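Local coordinates for abhydrolase domain-containing protein (Exiguobacterium antarcticum, PDB 5H3H), which is an esterase of the alpha/beta hydrolase fold, which cleaves ester bonds and may also act as a perhydrolase, at residues L213-K218 and T259-S264. Sequence-based numbering, arbitrary orientation.
Sequences LIMHGK and TETLVS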
ATOM      1  N   LEU B 213      -8.675 -11.452 -12.576  1.00 28.16           N
ATOM      2  CA  LEU B 213      -9.020 -12.698 -13.256  1.00 26.30           C
ATOM      3  C   LEU B 213      -8.176 -13.846 -12.717  1.00 26.12           C
ATOM      4  O   LEU B 213      -6.938 -13.746 -12.737  1.00 23.68           O
ATOM      5  CB  LEU B 213      -8.730 -12.576 -14.728  1.00 31.13           C
ATOM      6  CG  LEU B 213      -8.933 -13.862 -15.532  1.00 31.52           C
ATOM      7  CD1 LEU B 213     -10.413 -14.238 -15.441  1.00 34.52           C
ATOM      8  CD2 LEU B 213      -8.475 -13.700 -16.971  1.00 28.79           C
ATOM      9  N   ILE B 214      -8.850 -14.950 -12.314  1.00 23.34           N
ATOM     10  CA  ILE B 214      -8.216 -16.163 -11.847  1.00 26.04           C
ATOM     11  C   ILE B 214      -8.347 -17.175 -12.987  1.00 26.56           C
ATOM     12  O   ILE B 214      -9.454 -17.453 -13.430  1.00 25.03           O
ATOM     13  CB  ILE B 214      -8.907 -16.760 -10.570  1.00 30.61           C
ATOM     14  CG1 ILE B 214      -9.162 -15.707  -9.472  1.00 34.47           C
ATOM     15  CG2 ILE B 214      -8.129 -17.970 -10.021  1.00 29.62           C
ATOM     16  CD1 ILE B 214      -7.933 -14.949  -9.086  1.00 37.03           C
ATOM     17  N   MET B 215      -7.215 -17.724 -13.409  1.00 23.94           N
ATOM     18  CA  MET B 215      -7.134 -18.742 -14.443  1.00 24.21           C
ATOM     19  C   MET B 215      -6.552 -19.957 -13.706  1.00 22.52           C
ATOM     20  O   MET B 215      -5.487 -19.820 -13.046  1.00 20.24           O
ATOM     21  CB  MET B 215      -6.186 -18.265 -15.586  1.00 25.96           C
ATOM     22  CG  MET B 215      -6.860 -17.425 -16.655  1.00 33.53           C
ATOM     23  SD  MET B 215      -5.939 -17.079 -18.201  1.00 38.73           S
ATOM     24  CE  MET B 215      -5.078 -15.784 -17.478  1.00 27.44           C
ATOM     25  N   HIS B 216      -7.211 -21.141 -13.768  1.00 19.73           N
ATOM     26  CA  HIS B 216      -6.643 -22.286 -13.058  1.00 20.52           C
ATOM     27  C   HIS B 216      -7.107 -23.618 -13.689  1.00 22.03           C
ATOM     28  O   HIS B 216      -8.269 -23.734 -14.112  1.00 25.62           O
ATOM     29  CB  HIS B 216      -7.071 -22.228 -11.612  1.00 19.77           C
ATOM     30  CG  HIS B 216      -6.078 -22.761 -10.654  1.00 19.79           C
ATOM     31  ND1 HIS B 216      -5.446 -21.950  -9.752  1.00 20.56           N
ATOM     32  CD2 HIS B 216      -5.672 -24.023 -10.383  1.00 18.49           C
ATOM     33  CE1 HIS B 216      -4.665 -22.688  -8.973  1.00 22.39           C
ATOM     34  NE2 HIS B 216      -4.782 -23.951  -9.351  1.00 22.12           N
ATOM     35  N   GLY B 217      -6.161 -24.559 -13.777  1.00 22.85           N
ATOM     36  CA  GLY B 217      -6.395 -25.923 -14.280  1.00 24.33           C
ATOM     37  C   GLY B 217      -7.182 -26.785 -13.300  1.00 27.11           C
ATOM     38  O   GLY B 217      -6.837 -26.887 -12.104  1.00 26.99           O
ATOM     39  N   LYS B 218      -8.229 -27.433 -13.815  1.00 27.11           N
ATOM     40  CA  LYS B 218      -9.009 -28.329 -12.992  1.00 30.12           C
ATOM     41  C   LYS B 218      -8.125 -29.468 -12.484  1.00 30.09           C
ATOM     42  O   LYS B 218      -8.291 -29.889 -11.337  1.00 32.86           O
ATOM     43  CB  LYS B 218     -10.231 -28.863 -13.767  1.00 33.04           C
ATOM     44  CG  LYS B 218     -11.349 -29.362 -12.870  1.00 39.52           C
ATOM     45  CD  LYS B 218     -11.915 -28.233 -11.994  1.00 45.11           C
ATOM     46  CE  LYS B 218     -13.264 -28.580 -11.359  1.00 49.13           C
ATOM     47  NZ  LYS B 218     -13.252 -29.921 -10.690  1.00 47.45           N
ATOM     48  N   THR B 259      -3.763 -18.258 -23.933  1.00 25.14           N
ATOM     49  CA  THR B 259      -3.322 -17.038 -24.618  1.00 26.52           C
ATOM     50  C   THR B 259      -4.467 -16.111 -25.005  1.00 27.53           C
ATOM     51  O   THR B 259      -4.434 -14.935 -24.764  1.00 24.99           O
ATOM     52  CB  THR B 259      -2.392 -17.316 -25.863  1.00 28.02           C
ATOM     53  OG1 THR B 259      -2.977 -18.277 -26.758  1.00 43.15           O
ATOM     54  CG2 THR B 259      -1.182 -17.919 -25.462  1.00 28.22           C
ATOM     55  N   GLU B 260      -5.518 -16.633 -25.589  1.00 30.10           N
ATOM     56  CA  GLU B 260      -6.535 -15.736 -26.066  1.00 32.06           C
ATOM     57  C   GLU B 260      -7.451 -15.191 -24.936  1.00 30.72           C
ATOM     58  O   GLU B 260      -7.879 -14.082 -25.020  1.00 30.86           O
ATOM     59  CB  GLU B 260      -7.265 -16.383 -27.248  1.00 37.63           C
ATOM     60  CG  GLU B 260      -6.351 -16.659 -28.460  1.00 43.28           C
ATOM     61  CD  GLU B 260      -5.724 -15.409 -29.119  1.00 47.95           C
ATOM     62  OE1 GLU B 260      -4.554 -15.496 -29.553  1.00 54.45           O
ATOM     63  OE2 GLU B 260      -6.384 -14.354 -29.242  1.00 51.78           O
ATOM     64  N   THR B 261      -7.633 -15.918 -23.827  1.00 29.58           N
ATOM     65  CA  THR B 261      -8.208 -15.363 -22.592  1.00 29.80           C
ATOM     66  C   THR B 261      -7.350 -14.215 -21.987  1.00 29.93           C
ATOM     67  O   THR B 261      -7.863 -13.211 -21.480  1.00 27.12           O
ATOM     68  CB  THR B 261      -8.339 -16.485 -21.526  1.00 31.30           C
ATOM     69  OG1 THR B 261      -9.092 -17.586 -22.061  1.00 32.07           O
ATOM     70  CG2 THR B 261      -9.030 -16.013 -20.273  1.00 32.65           C
ATOM     71  N   LEU B 262      -6.036 -14.378 -22.044  1.00 28.73           N
ATOM     72  CA  LEU B 262      -5.098 -13.424 -21.422  1.00 28.42           C
ATOM     73  C   LEU B 262      -5.176 -12.128 -22.241  1.00 27.36           C
ATOM     74  O   LEU B 262      -5.324 -11.027 -21.732  1.00 25.85           O
ATOM     75  CB  LEU B 262      -3.710 -14.054 -21.479  1.00 30.79           C
ATOM     76  CG  LEU B 262      -2.603 -13.682 -20.525  1.00 35.77           C
ATOM     77  CD1 LEU B 262      -1.273 -14.184 -21.113  1.00 35.24           C
ATOM     78  CD2 LEU B 262      -2.530 -12.190 -20.236  1.00 30.72           C
ATOM     79  N   VAL B 263      -5.179 -12.305 -23.552  1.00 27.09           N
ATOM     80  CA  VAL B 263      -5.206 -11.211 -24.482  1.00 29.86           C
ATOM     81  C   VAL B 263      -6.477 -10.403 -24.406  1.00 30.65           C
ATOM     82  O   VAL B 263      -6.426  -9.182 -24.457  1.00 26.43           O
ATOM     83  CB  VAL B 263      -5.013 -11.732 -25.929  1.00 30.23           C
ATOM     84  CG1 VAL B 263      -5.404 -10.678 -26.965  1.00 34.05           C
ATOM     85  CG2 VAL B 263      -3.551 -12.187 -26.102  1.00 32.46           C
ATOM     86  N   SER B 264      -7.605 -11.110 -24.377  1.00 32.90           N
ATOM     87  CA  SER B 264      -8.896 -10.479 -24.222  1.00 34.24           C
ATOM     88  C   SER B 264      -8.990  -9.658 -22.954  1.00 34.46           C
ATOM     89  O   SER B 264      -9.496  -8.559 -22.997  1.00 32.23           O
ATOM     90  CB  SER B 264     -10.007 -11.542 -24.197  1.00 37.73           C
ATOM     91  OG  SER B 264     -10.071 -12.258 -25.413  1.00 37.64           O
TER
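Glu260 O, one residue before the Thr261 that meets the strand, accepts two hydrogen bonds from Ser264. Ser264 OG donates to Glu260 O at 2.9 Å, and Ser264 N donates to the same oxygen, Glu260 O, at 3.1 Å. The two donors come from opposite faces of the carbonyl plane. The hydroxyl donor is tilted 27° from that plane. Both bonds stay within the helix.

The contact itself is apolar. Thr261 CG2 is its centre. This methyl lies anti to the backbone N, which turns it to the strand. Thr261 CG2 rests 3.9 Å from Met215 SD and 4.1 Å from Leu213 CD2. The Met215 chain and Thr261 run past each other in opposite directions, while Leu213 meets Thr261 nearly at a right angle. The Met215 chain bends at its last torsion (chi3 -82°). Met215 CE lies 4.5 Å from Leu262 CG, a looser approach. Thr261 OG1 is hydrogen-bonded to Lys257 O, one turn earlier in the helix.

Strand 211-217 and helix 255-267 run almost antiparallel here, with segment axes 10.9 Å apart. Leu213 and Met215 point to this helix. Ile214 and His216 pack on helix 225-234, which covers the other face of the sheet. Gln40 of helix 38-46 touches Leu262. Ile118 of the neighbouring strand touches both Met215 and Leu262.

This is the packing of the final helix on the central sheet of an alpha/beta hydrolase. The bound ethaneperoxoic acid is about 13 Å from the Met215 side chain, consistent with plain packing of the fold away from the ligand pocket. The chemistry implies that apolar contacts of a methyl, a thioether and leucine side chains join the two segments, while the hydroxyl of Thr261 is satisfied within its own helix.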